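Local coordinates for probable host range protein 2-3 (Myxoma virus, PDB 5CZ3), which probably supports virus multiplication in different cell types, as a member of the C7 family of poxvirus host-range proteins that antagonise a host restriction factor, at residues I7-D12 against D29-G34; I16-S21 against T43-T48; T112-T117 against S132-T137. All blocks are in the same frame, centred on the assembly; numbering follows the deposited sequence.

In the fold
The three contacts are spread over a single-chain beta-sandwich of the poxvirus C7 family. Interactions 1 and 2 both involve the sheet that carries strands 10-15, 20-23 and 45-54, but they lie on opposite sides of the centre of the chain, their centres about 24 Å apart. Interaction 3 belongs to the same side as interaction 1, with centres about 10 Å apart, and the two touch: Ser32 OG, also hydrogen-bonded to Asp106, lies 2.9 Å from Tyr115 OH, a probable hydrogen bond, and Gly34 O packs against Pro116 CD. Interaction 2 stays clear of interaction 3, the nearest atoms being about 7 Å apart and the centres about 22 Å.

Interaction 1. Residues I7-D12 against D29-G34; sequences IVHKLD and DGDSYG
His9 and Tyr33 meet in a buried T-shaped (edge-to-face) pair at one end of the beta-sandwich, where the chain running into strand 10-15 lies against the loop that leads to strand 34-40. Tyr33 presents CD2 and CE2 to one face of the imidazole; the ring centroids are 5.0 Å apart and the planes stand at 76°. With CG anti to its carbonyl carbon (chi1 -55°), His9 turns its ring toward residues 29-34, and its outer nitrogen gives a hydrogen bond from NE2 to Asp31 OD1 at 2.8 Å. The acceptor lies close to the imidazole plane and uses its anti lone pair, while the imidazole and carboxylate planes are 46° apart. Because ND1 accepts a hydrogen bond from the backbone N of Asp56, both ring nitrogens are engaged and the rotation of the ring is fixed. Tyr33 in turn has its hydroxyl held by Lys64 O, and its CB packs 4.0 Å from Leu11 CD2. Farther toward the N-terminus, the methyl CD1 of Ile7 rests 3.7 Å from Asp31 CB, and Gly30 N donates to Ile7 O. A water bridges the two backbones, accepting from His9 N and donating to Gly30 O, each at 2.9 Å.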
ATOM      1  N   ILE A   7      18.974  -1.095   0.641  1.00 61.17           N
ATOM      2  CA  ILE A   7      17.832  -1.799   1.210  1.00 57.08           C
ATOM      3  C   ILE A   7      16.643  -1.752   0.257  1.00 53.65           C
ATOM      4  O   ILE A   7      16.152  -0.673  -0.081  1.00 52.26           O
ATOM      5  CB  ILE A   7      17.419  -1.200   2.567  1.00 55.74           C
ATOM      6  CG1 ILE A   7      18.617  -1.168   3.520  1.00 59.22           C
ATOM      7  CG2 ILE A   7      16.266  -1.985   3.168  1.00 52.61           C
ATOM      8  CD1 ILE A   7      18.305  -0.570   4.873  1.00 59.13           C
ATOM      9  N   VAL A   8      16.187  -2.923  -0.179  1.00 53.53           N
ATOM     10  CA  VAL A   8      15.081  -3.002  -1.129  1.00 52.79           C
ATOM     11  C   VAL A   8      13.969  -3.925  -0.638  1.00 51.12           C
ATOM     12  O   VAL A   8      14.078  -5.149  -0.727  1.00 51.78           O
ATOM     13  CB  VAL A   8      15.557  -3.494  -2.513  1.00 56.11           C
ATOM     14  CG1 VAL A   8      14.403  -3.489  -3.501  1.00 54.45           C
ATOM     15  CG2 VAL A   8      16.706  -2.633  -3.025  1.00 59.14           C
ATOM     16  N   HIS A   9      12.899  -3.331  -0.120  1.00 51.01           N
ATOM     17  CA  HIS A   9      11.733  -4.091   0.314  1.00 48.09           C
ATOM     18  C   HIS A   9      10.832  -4.418  -0.871  1.00 47.43           C
ATOM     19  O   HIS A   9      11.003  -3.869  -1.959  1.00 49.06           O
ATOM     20  CB  HIS A   9      10.935  -3.315   1.364  1.00 45.51           C
ATOM     21  CG  HIS A   9      11.742  -2.891   2.551  1.00 47.18           C
ATOM     22  ND1 HIS A   9      12.262  -3.790   3.457  1.00 48.57           N
ATOM     23  CD2 HIS A   9      12.105  -1.661   2.989  1.00 48.15           C
ATOM     24  CE1 HIS A   9      12.918  -3.133   4.398  1.00 50.42           C
ATOM     25  NE2 HIS A   9      12.838  -1.840   4.137  1.00 50.09           N
ATOM     26  N   LYS A  10       9.875  -5.315  -0.654  1.00 45.80           N
ATOM     27  CA  LYS A  10       8.851  -5.605  -1.650  1.00 44.96           C
ATOM     28  C   LYS A  10       7.475  -5.368  -1.043  1.00 42.90           C
ATOM     29  O   LYS A  10       7.200  -5.809   0.074  1.00 42.24           O
ATOM     30  CB  LYS A  10       8.968  -7.043  -2.160  1.00 45.94           C
ATOM     31  CG  LYS A  10      10.224  -7.326  -2.964  1.00 47.77           C
ATOM     32  CD  LYS A  10      10.269  -8.781  -3.408  1.00 48.05           C
ATOM     33  CE  LYS A  10      11.510  -9.076  -4.236  1.00 49.40           C
ATOM     34  N   LEU A  11       6.610  -4.671  -1.773  1.00 41.59           N
ATOM     35  CA  LEU A  11       5.283  -4.354  -1.260  1.00 40.02           C
ATOM     36  C   LEU A  11       4.223  -4.299  -2.356  1.00 39.93           C
ATOM     37  O   LEU A  11       4.336  -3.525  -3.305  1.00 41.32           O
ATOM     38  CB  LEU A  11       5.313  -3.020  -0.509  1.00 39.06           C
ATOM     39  CG  LEU A  11       3.976  -2.558   0.078  1.00 37.76           C
ATOM     40  CD1 LEU A  11       3.466  -3.566   1.097  1.00 37.23           C
ATOM     41  CD2 LEU A  11       4.104  -1.177   0.703  1.00 37.97           C
ATOM     42  N   ASP A  12       3.195  -5.130  -2.213  1.00 38.76           N
ATOM     43  CA  ASP A  12       2.027  -5.071  -3.082  1.00 39.08           C
ATOM     44  C   ASP A  12       0.794  -4.685  -2.272  1.00 37.93           C
ATOM     45  O   ASP A  12       0.629  -5.120  -1.132  1.00 37.52           O
ATOM     46  CB  ASP A  12       1.791  -6.410  -3.783  1.00 41.00           C
ATOM     47  CG  ASP A  12       2.895  -6.766  -4.757  1.00 42.71           C
ATOM     48  OD1 ASP A  12       3.568  -5.848  -5.274  1.00 42.99           O
ATOM     49  OD2 ASP A  12       3.082  -7.975  -5.011  1.00 43.95           O
ATOM     50  N   ASP A  29      14.721   1.717  -3.552  1.00 54.10           N
ATOM     51  CA  ASP A  29      15.833   1.826  -2.614  1.00 56.12           C
ATOM     52  C   ASP A  29      15.455   2.699  -1.422  1.00 55.52           C
ATOM     53  O   ASP A  29      15.056   3.852  -1.588  1.00 55.68           O
ATOM     54  CB  ASP A  29      17.077   2.389  -3.297  1.00 59.53           C
ATOM     55  CG  ASP A  29      18.275   2.434  -2.370  1.00 62.84           C
ATOM     56  OD1 ASP A  29      18.925   1.383  -2.186  1.00 64.64           O
ATOM     57  OD2 ASP A  29      18.565   3.520  -1.824  1.00 64.20           O
ATOM     58  N   GLY A  30      15.586   2.142  -0.222  1.00 55.08           N
ATOM     59  CA  GLY A  30      15.308   2.878   0.999  1.00 55.11           C
ATOM     60  C   GLY A  30      14.555   2.052   2.022  1.00 53.22           C
ATOM     61  O   GLY A  30      13.633   1.314   1.674  1.00 50.82           O
ATOM     62  N   ASP A  31      14.946   2.171   3.290  1.00 54.27           N
ATOM     63  CA  ASP A  31      14.264   1.455   4.363  1.00 52.59           C
ATOM     64  C   ASP A  31      12.990   2.187   4.765  1.00 50.28           C
ATOM     65  O   ASP A  31      12.890   2.738   5.862  1.00 50.90           O
ATOM     66  CB  ASP A  31      15.180   1.282   5.576  1.00 54.99           C
ATOM     67  CG  ASP A  31      14.540   0.447   6.673  1.00 54.35           C
ATOM     68  OD1 ASP A  31      13.661  -0.380   6.354  1.00 52.42           O
ATOM     69  OD2 ASP A  31      14.911   0.622   7.852  1.00 56.21           O
ATOM     70  N   SER A  32      12.018   2.189   3.861  1.00 48.32           N
ATOM     71  CA  SER A  32      10.746   2.852   4.097  1.00 47.62           C
ATOM     72  C   SER A  32       9.723   2.384   3.076  1.00 47.67           C
ATOM     73  O   SER A  32      10.074   2.015   1.956  1.00 47.03           O
ATOM     74  CB  SER A  32      10.904   4.372   4.028  1.00 48.05           C
ATOM     75  OG  SER A  32       9.759   5.030   4.544  1.00 46.51           O
ATOM     76  N   TYR A  33       8.458   2.412   3.455  1.00 49.04           N
ATOM     77  CA  TYR A  33       7.374   2.030   2.580  1.00 49.21           C
ATOM     78  C   TYR A  33       6.095   2.772   2.892  1.00 47.17           C
ATOM     79  O   TYR A  33       5.884   3.211   3.982  1.00 48.12           O
ATOM     80  CB  TYR A  33       7.151   0.529   2.588  1.00 51.30           C
ATOM     81  CG  TYR A  33       7.572  -0.184   3.831  1.00 54.27           C
ATOM     82  CD1 TYR A  33       6.817  -0.112   4.978  1.00 55.67           C
ATOM     83  CD2 TYR A  33       8.708  -0.958   3.850  1.00 56.24           C
ATOM     84  CE1 TYR A  33       7.191  -0.775   6.103  1.00 58.81           C
ATOM     85  CE2 TYR A  33       9.084  -1.623   4.970  1.00 58.66           C
ATOM     86  CZ  TYR A  33       8.323  -1.523   6.090  1.00 61.08           C
ATOM     87  OH  TYR A  33       8.692  -2.180   7.209  1.00 65.91           O
ATOM     88  N   GLY A  34       5.238   2.911   1.909  1.00 44.66           N
ATOM     89  CA  GLY A  34       3.992   3.633   2.069  1.00 43.85           C
ATOM     90  C   GLY A  34       3.506   4.176   0.742  1.00 44.58           C
ATOM     91  O   GLY A  34       4.211   4.091  -0.267  1.00 46.65           O
TER
HETATM   92  O   HOH W   1      12.650  -0.467  -0.333  1.00 34.53           O

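Interaction 2. Residues I16-S21 against T43-T48; sequences IDENVS and TCKYIT
Ile16 and Thr48 lie obliquely across each other at the surface end of two neighbouring antiparallel strands of the beta-sandwich, 10-15 and 45-54, just where the first turns back through a type I turn with a G1 beta bulge into strand 20-23. The branches that touch are CG1 of Ile16 and CG2 of Thr48, 3.7 Å apart. In Thr48 this methyl is anti to the backbone N, and OG1 sits beside that nitrogen (chi1 -55°), an orientation that puts the methyl against Ile16 and OG1 on the side of Asp17. The backbones join as well, Ile16 N donating to Thr48 O at 3.2 Å.

The two acidic residues of the turn both point toward strand 45-54 but do different things there. Asp17 OD2 has Tyr46 O as its nearer neighbour, at 3.6 Å, and Thr48 OG1 at 3.9 Å; neither approach is a hydrogen bond. Glu18 bends at chi2 (73°) and its side chain crosses that of Ile47 at about a right angle, OE1 of Glu18 coming 3.9 Å from CG2 of Ile47. Ile47 packs on Ile93 of strand 87-95. The same carboxylate lies near Lys45, but the charged atoms do not meet: Glu18 OE2 and Lys45 NZ are 5.0 Å apart, and the ammonium is taken by Thr122 and by a salt bridge to Asp123. The opposite charges may still attract weakly. A water spans the interval, donating to Glu18 OE2 at 2.8 Å and accepting only a weak bond from Lys45 NZ at 3.4 Å.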
ATOM      1  N   ILE A  16      -9.519  -5.396  -2.617  1.00 47.15           N
ATOM      2  CA  ILE A  16     -10.238  -6.644  -2.864  1.00 49.27           C
ATOM      3  C   ILE A  16     -11.536  -6.487  -3.651  1.00 52.04           C
ATOM      4  O   ILE A  16     -11.685  -7.065  -4.729  1.00 52.71           O
ATOM      5  CB  ILE A  16     -10.562  -7.356  -1.535  1.00 49.46           C
ATOM      6  CG1 ILE A  16      -9.291  -7.529  -0.702  1.00 46.60           C
ATOM      7  CG2 ILE A  16     -11.222  -8.698  -1.794  1.00 52.49           C
ATOM      8  CD1 ILE A  16      -8.160  -8.201  -1.449  1.00 45.15           C
ATOM      9  N   ASP A  17     -12.471  -5.714  -3.111  1.00 54.13           N
ATOM     10  CA  ASP A  17     -13.785  -5.562  -3.729  1.00 57.37           C
ATOM     11  C   ASP A  17     -13.723  -4.772  -5.032  1.00 57.50           C
ATOM     12  O   ASP A  17     -14.609  -4.886  -5.879  1.00 61.08           O
ATOM     13  CB  ASP A  17     -14.754  -4.891  -2.755  1.00 60.56           C
ATOM     14  CG  ASP A  17     -15.042  -5.750  -1.539  1.00 64.35           C
ATOM     15  OD1 ASP A  17     -15.101  -6.990  -1.688  1.00 65.15           O
ATOM     16  OD2 ASP A  17     -15.206  -5.187  -0.436  1.00 67.76           O
ATOM     17  N   GLU A  18     -12.677  -3.970  -5.192  1.00 54.02           N
ATOM     18  CA  GLU A  18     -12.490  -3.208  -6.419  1.00 52.63           C
ATOM     19  C   GLU A  18     -11.728  -4.031  -7.451  1.00 51.33           C
ATOM     20  O   GLU A  18     -11.619  -3.635  -8.612  1.00 51.52           O
ATOM     21  CB  GLU A  18     -11.751  -1.896  -6.138  1.00 51.16           C
ATOM     22  CG  GLU A  18     -12.591  -0.840  -5.428  1.00 51.03           C
ATOM     23  CD  GLU A  18     -12.835  -1.167  -3.970  1.00 49.23           C
ATOM     24  OE1 GLU A  18     -11.989  -1.858  -3.366  1.00 47.25           O
ATOM     25  OE2 GLU A  18     -13.877  -0.740  -3.430  1.00 50.28           O
ATOM     26  N   ASN A  19     -11.212  -5.177  -7.011  1.00 50.49           N
ATOM     27  CA  ASN A  19     -10.430  -6.078  -7.857  1.00 51.04           C
ATOM     28  C   ASN A  19      -9.279  -5.359  -8.556  1.00 50.32           C
ATOM     29  O   ASN A  19      -9.121  -5.455  -9.771  1.00 52.54           O
ATOM     30  CB  ASN A  19     -11.330  -6.759  -8.892  1.00 53.54           C
ATOM     31  CG  ASN A  19     -10.722  -8.037  -9.445  1.00 54.88           C
ATOM     32  OD1 ASN A  19     -10.173  -8.850  -8.701  1.00 54.09           O
ATOM     33  ND2 ASN A  19     -10.815  -8.217 -10.757  1.00 57.53           N
ATOM     34  N   VAL A  20      -8.481  -4.633  -7.778  1.00 47.49           N
ATOM     35  CA  VAL A  20      -7.369  -3.863  -8.321  1.00 46.13           C
ATOM     36  C   VAL A  20      -6.058  -4.218  -7.622  1.00 44.26           C
ATOM     37  O   VAL A  20      -6.000  -4.284  -6.393  1.00 43.05           O
ATOM     38  CB  VAL A  20      -7.626  -2.346  -8.191  1.00 45.38           C
ATOM     39  CG1 VAL A  20      -6.370  -1.553  -8.519  1.00 44.67           C
ATOM     40  CG2 VAL A  20      -8.783  -1.923  -9.086  1.00 47.10           C
ATOM     41  N   SER A  21      -5.012  -4.451  -8.410  1.00 43.86           N
ATOM     42  CA  SER A  21      -3.697  -4.759  -7.864  1.00 42.39           C
ATOM     43  C   SER A  21      -2.732  -3.593  -8.049  1.00 42.48           C
ATOM     44  O   SER A  21      -2.293  -3.312  -9.165  1.00 44.29           O
ATOM     45  CB  SER A  21      -3.116  -6.013  -8.523  1.00 43.60           C
ATOM     46  OG  SER A  21      -3.873  -7.167  -8.203  1.00 44.27           O
ATOM     47  N   THR A  43     -21.109   6.325  -3.321  1.00 66.72           N
ATOM     48  CA  THR A  43     -21.941   5.559  -2.399  1.00 65.37           C
ATOM     49  C   THR A  43     -21.172   5.184  -1.136  1.00 62.00           C
ATOM     50  O   THR A  43     -19.945   5.279  -1.088  1.00 60.01           O
ATOM     51  CB  THR A  43     -22.476   4.270  -3.057  1.00 64.22           C
ATOM     52  OG1 THR A  43     -21.380   3.418  -3.413  1.00 60.86           O
ATOM     53  CG2 THR A  43     -23.280   4.598  -4.304  1.00 68.04           C
ATOM     54  N   CYS A  44     -21.906   4.753  -0.116  1.00 62.06           N
ATOM     55  CA  CYS A  44     -21.313   4.339   1.148  1.00 59.93           C
ATOM     56  C   CYS A  44     -20.878   2.880   1.057  1.00 58.28           C
ATOM     57  O   CYS A  44     -21.694   2.006   0.773  1.00 59.41           O
ATOM     58  CB  CYS A  44     -22.312   4.529   2.289  1.00 61.61           C
ATOM     59  SG  CYS A  44     -22.768   6.255   2.579  1.00107.38           S
ATOM     60  N   LYS A  45     -19.597   2.612   1.287  1.00 56.45           N
ATOM     61  CA  LYS A  45     -19.094   1.251   1.139  1.00 54.71           C
ATOM     62  C   LYS A  45     -17.915   0.943   2.052  1.00 50.27           C
ATOM     63  O   LYS A  45     -17.310   1.840   2.639  1.00 49.56           O
ATOM     64  CB  LYS A  45     -18.686   0.995  -0.314  1.00 56.36           C
ATOM     65  CG  LYS A  45     -17.500   1.825  -0.776  1.00 57.00           C
ATOM     66  CD  LYS A  45     -17.196   1.596  -2.246  1.00 58.29           C
ATOM     67  CE  LYS A  45     -18.401   1.916  -3.117  1.00 62.94           C
ATOM     68  NZ  LYS A  45     -18.093   1.772  -4.566  1.00 66.41           N
ATOM     69  N   TYR A  46     -17.602  -0.344   2.165  1.00 47.29           N
ATOM     70  CA  TYR A  46     -16.412  -0.791   2.871  1.00 44.37           C
ATOM     71  C   TYR A  46     -15.304  -1.086   1.869  1.00 43.23           C
ATOM     72  O   TYR A  46     -15.516  -1.811   0.898  1.00 43.67           O
ATOM     73  CB  TYR A  46     -16.708  -2.036   3.711  1.00 42.51           C
ATOM     74  CG  TYR A  46     -17.512  -1.771   4.964  1.00 43.15           C
ATOM     75  CD1 TYR A  46     -16.884  -1.430   6.155  1.00 42.30           C
ATOM     76  CD2 TYR A  46     -18.897  -1.870   4.960  1.00 45.09           C
ATOM     77  CE1 TYR A  46     -17.612  -1.192   7.305  1.00 44.09           C
ATOM     78  CE2 TYR A  46     -19.633  -1.633   6.106  1.00 46.71           C
ATOM     79  CZ  TYR A  46     -18.985  -1.295   7.276  1.00 46.27           C
ATOM     80  OH  TYR A  46     -19.712  -1.058   8.421  1.00 48.47           O
ATOM     81  N   ILE A  47     -14.126  -0.520   2.100  1.00 42.39           N
ATOM     82  CA  ILE A  47     -12.988  -0.766   1.226  1.00 41.92           C
ATOM     83  C   ILE A  47     -11.944  -1.614   1.942  1.00 41.06           C
ATOM     84  O   ILE A  47     -11.418  -1.222   2.983  1.00 40.52           O
ATOM     85  CB  ILE A  47     -12.349   0.547   0.744  1.00 42.90           C
ATOM     86  CG1 ILE A  47     -13.385   1.397   0.009  1.00 44.96           C
ATOM     87  CG2 ILE A  47     -11.166   0.260  -0.165  1.00 42.28           C
ATOM     88  CD1 ILE A  47     -12.867   2.746  -0.421  1.00 46.78           C
ATOM     89  N   THR A  48     -11.654  -2.782   1.377  1.00 41.51           N
ATOM     90  CA  THR A  48     -10.720  -3.721   1.985  1.00 40.80           C
ATOM     91  C   THR A  48      -9.341  -3.630   1.341  1.00 42.12           C
ATOM     92  O   THR A  48      -9.202  -3.779   0.127  1.00 43.02           O
ATOM     93  CB  THR A  48     -11.231  -5.173   1.874  1.00 40.46           C
ATOM     94  OG1 THR A  48     -12.543  -5.270   2.442  1.00 41.04           O
ATOM     95  CG2 THR A  48     -10.298  -6.128   2.604  1.00 39.42           C
TER
HETATM   96  O   HOH W   2     -16.161  -1.022  -4.937  1.00 52.37           O

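Interaction 3. Residues T112-T117 against S132-T137; sequences TDVYPT and SGRTYT
Val114, with CG1 anti to its carbonyl carbon (chi1 -74°), has CG2 directed at Arg134, whose chain starts out extended and then bends at chi3 (74°) to bring its guanidinium round. That methyl sits over the centre of one guanidinium face, 4.1 Å from CZ, while closer in CB of Val114 and CB of Arg134 approach to 3.6 Å. The backbones are tied at the same point: Arg134 N donates to Val114 O at 3.0 Å. Gly133 adds a CA-H...O contact to this carbonyl, and its positive phi together with the closeness of Val114 O and Tyr115 O suits a residue lacking a side chain.

Beyond this, Pro116 crosses Thr135 at about a right angle, its CD 3.7 Å from CG2 of the threonine. The hydroxyl of Thr135 is held on two sides within its own loop, giving a bond from OG1 to Ser132 O at 2.6 Å and accepting from Thr137 N in an ST turn; this fixes the methyl against the proline ring.

The contact thus joins two loops of the beta-sandwich: the type I turn leaving helix 109-112 for strand 117-121, and the connection by which the chain passes from strand 126-131 in one sheet to strand 138-140 in the other, with Pro116 also packed on Cys35 of strand 34-40.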
ATOM      1  N   THR A 112       8.473  10.277   2.941  1.00 52.92           N
ATOM      2  CA  THR A 112       7.071  10.380   2.544  1.00 53.70           C
ATOM      3  C   THR A 112       6.888  11.072   1.196  1.00 56.04           C
ATOM      4  O   THR A 112       5.904  10.825   0.498  1.00 54.87           O
ATOM      5  CB  THR A 112       6.238  11.131   3.601  1.00 55.22           C
ATOM      6  OG1 THR A 112       6.648  12.502   3.654  1.00 57.94           O
ATOM      7  CG2 THR A 112       6.409  10.489   4.969  1.00 55.61           C
ATOM      8  N   ASP A 113       7.834  11.933   0.832  1.00 60.05           N
ATOM      9  CA  ASP A 113       7.740  12.677  -0.421  1.00 61.53           C
ATOM     10  C   ASP A 113       7.997  11.799  -1.640  1.00 58.92           C
ATOM     11  O   ASP A 113       7.636  12.164  -2.755  1.00 60.06           O
ATOM     12  CB  ASP A 113       8.716  13.855  -0.430  1.00 66.24           C
ATOM     13  CG  ASP A 113       8.294  14.969   0.507  1.00 72.06           C
ATOM     14  OD1 ASP A 113       7.137  14.946   0.975  1.00 73.97           O
ATOM     15  OD2 ASP A 113       9.121  15.868   0.772  1.00 76.53           O
ATOM     16  N   VAL A 114       8.624  10.646  -1.434  1.00 56.44           N
ATOM     17  CA  VAL A 114       8.893   9.748  -2.551  1.00 53.47           C
ATOM     18  C   VAL A 114       8.000   8.511  -2.517  1.00 50.38           C
ATOM     19  O   VAL A 114       8.196   7.577  -3.295  1.00 49.55           O
ATOM     20  CB  VAL A 114      10.375   9.317  -2.596  1.00 53.67           C
ATOM     21  CG1 VAL A 114      11.244  10.462  -3.098  1.00 56.29           C
ATOM     22  CG2 VAL A 114      10.843   8.834  -1.239  1.00 53.69           C
ATOM     23  N   TYR A 115       7.020   8.506  -1.617  1.00 48.56           N
ATOM     24  CA  TYR A 115       5.947   7.522  -1.686  1.00 45.92           C
ATOM     25  C   TYR A 115       5.164   7.760  -2.971  1.00 45.12           C
ATOM     26  O   TYR A 115       4.995   8.905  -3.391  1.00 46.65           O
ATOM     27  CB  TYR A 115       5.002   7.618  -0.483  1.00 45.70           C
ATOM     28  CG  TYR A 115       5.561   7.153   0.846  1.00 45.08           C
ATOM     29  CD1 TYR A 115       6.765   6.464   0.926  1.00 43.53           C
ATOM     30  CD2 TYR A 115       4.863   7.392   2.027  1.00 45.68           C
ATOM     31  CE1 TYR A 115       7.265   6.039   2.152  1.00 44.10           C
ATOM     32  CE2 TYR A 115       5.352   6.972   3.249  1.00 45.63           C
ATOM     33  CZ  TYR A 115       6.551   6.297   3.309  1.00 45.11           C
ATOM     34  OH  TYR A 115       7.031   5.881   4.530  1.00 45.74           O
ATOM     35  N   PRO A 116       4.680   6.685  -3.605  1.00 42.54           N
ATOM     36  CA  PRO A 116       3.850   6.883  -4.796  1.00 42.63           C
ATOM     37  C   PRO A 116       2.434   7.329  -4.430  1.00 43.39           C
ATOM     38  O   PRO A 116       1.957   7.036  -3.332  1.00 42.37           O
ATOM     39  CB  PRO A 116       3.847   5.502  -5.452  1.00 40.87           C
ATOM     40  CG  PRO A 116       4.025   4.560  -4.315  1.00 39.99           C
ATOM     41  CD  PRO A 116       4.922   5.258  -3.328  1.00 40.69           C
ATOM     42  N   THR A 117       1.778   8.039  -5.344  1.00 44.78           N
ATOM     43  CA  THR A 117       0.428   8.533  -5.108  1.00 45.68           C
ATOM     44  C   THR A 117      -0.520   8.056  -6.201  1.00 46.51           C
ATOM     45  O   THR A 117      -0.259   8.247  -7.388  1.00 47.62           O
ATOM     46  CB  THR A 117       0.394  10.071  -5.039  1.00 48.51           C
ATOM     47  OG1 THR A 117       1.318  10.525  -4.043  1.00 48.78           O
ATOM     48  CG2 THR A 117      -1.003  10.561  -4.691  1.00 50.16           C
ATOM     49  N   SER A 132       4.733   8.252  -9.385  1.00 53.78           N
ATOM     50  CA  SER A 132       5.379   6.970  -9.134  1.00 50.00           C
ATOM     51  C   SER A 132       6.367   7.075  -7.980  1.00 48.63           C
ATOM     52  O   SER A 132       6.744   6.066  -7.383  1.00 46.28           O
ATOM     53  CB  SER A 132       6.091   6.466 -10.392  1.00 51.13           C
ATOM     54  OG  SER A 132       5.157   6.078 -11.384  1.00 52.07           O
ATOM     55  N   GLY A 133       6.774   8.301  -7.665  1.00 50.51           N
ATOM     56  CA  GLY A 133       7.745   8.536  -6.613  1.00 51.13           C
ATOM     57  C   GLY A 133       9.044   7.806  -6.888  1.00 51.89           C
ATOM     58  O   GLY A 133       9.456   7.670  -8.038  1.00 53.92           O
ATOM     59  N   ARG A 134       9.686   7.320  -5.831  1.00 51.10           N
ATOM     60  CA  ARG A 134      10.917   6.556  -5.980  1.00 52.30           C
ATOM     61  C   ARG A 134      10.594   5.069  -6.098  1.00 49.30           C
ATOM     62  O   ARG A 134      11.152   4.240  -5.379  1.00 48.54           O
ATOM     63  CB  ARG A 134      11.857   6.820  -4.800  1.00 54.94           C
ATOM     64  CG  ARG A 134      13.310   6.459  -5.064  1.00 59.20           C
ATOM     65  CD  ARG A 134      14.251   7.253  -4.175  1.00 62.52           C
ATOM     66  NE  ARG A 134      14.233   6.794  -2.791  1.00 61.76           N
ATOM     67  CZ  ARG A 134      14.727   7.489  -1.772  1.00 64.05           C
ATOM     68  NH1 ARG A 134      15.271   8.680  -1.981  1.00 65.99           N
ATOM     69  NH2 ARG A 134      14.674   6.998  -0.542  1.00 65.44           N
ATOM     70  N   THR A 135       9.671   4.734  -6.997  1.00 48.15           N
ATOM     71  CA  THR A 135       9.256   3.348  -7.197  1.00 47.34           C
ATOM     72  C   THR A 135       9.125   2.987  -8.673  1.00 48.69           C
ATOM     73  O   THR A 135       9.241   3.840  -9.553  1.00 51.61           O
ATOM     74  CB  THR A 135       7.896   3.043  -6.525  1.00 45.55           C
ATOM     75  OG1 THR A 135       6.832   3.462  -7.389  1.00 45.93           O
ATOM     76  CG2 THR A 135       7.766   3.742  -5.179  1.00 45.68           C
ATOM     77  N   TYR A 136       8.876   1.706  -8.925  1.00 48.00           N
ATOM     78  CA  TYR A 136       8.552   1.213 -10.256  1.00 49.19           C
ATOM     79  C   TYR A 136       7.152   0.612 -10.231  1.00 47.41           C
ATOM     80  O   TYR A 136       6.894  -0.419 -10.852  1.00 48.30           O
ATOM     81  CB  TYR A 136       9.571   0.174 -10.719  1.00 51.50           C
ATOM     82  CG  TYR A 136      10.986   0.695 -10.801  1.00 54.37           C
ATOM     83  CD1 TYR A 136      11.267   1.901 -11.428  1.00 55.95           C
ATOM     84  CD2 TYR A 136      12.041  -0.017 -10.248  1.00 55.36           C
ATOM     85  CE1 TYR A 136      12.560   2.382 -11.507  1.00 58.23           C
ATOM     86  CE2 TYR A 136      13.337   0.456 -10.320  1.00 57.84           C
ATOM     87  CZ  TYR A 136      13.591   1.656 -10.951  1.00 58.92           C
ATOM     88  OH  TYR A 136      14.880   2.132 -11.025  1.00 61.61           O
ATOM     89  N   THR A 137       6.257   1.266  -9.500  1.00 45.32           N
ATOM     90  CA  THR A 137       4.914   0.751  -9.282  1.00 43.99           C
ATOM     91  C   THR A 137       4.075   0.725 -10.558  1.00 45.85           C
ATOM     92  O   THR A 137       4.255   1.546 -11.459  1.00 47.56           O
ATOM     93  CB  THR A 137       4.171   1.577  -8.214  1.00 42.66           C
ATOM     94  OG1 THR A 137       2.918   0.953  -7.908  1.00 41.17           O
ATOM     95  CG2 THR A 137       3.931   3.002  -8.697  1.00 44.42           C
TER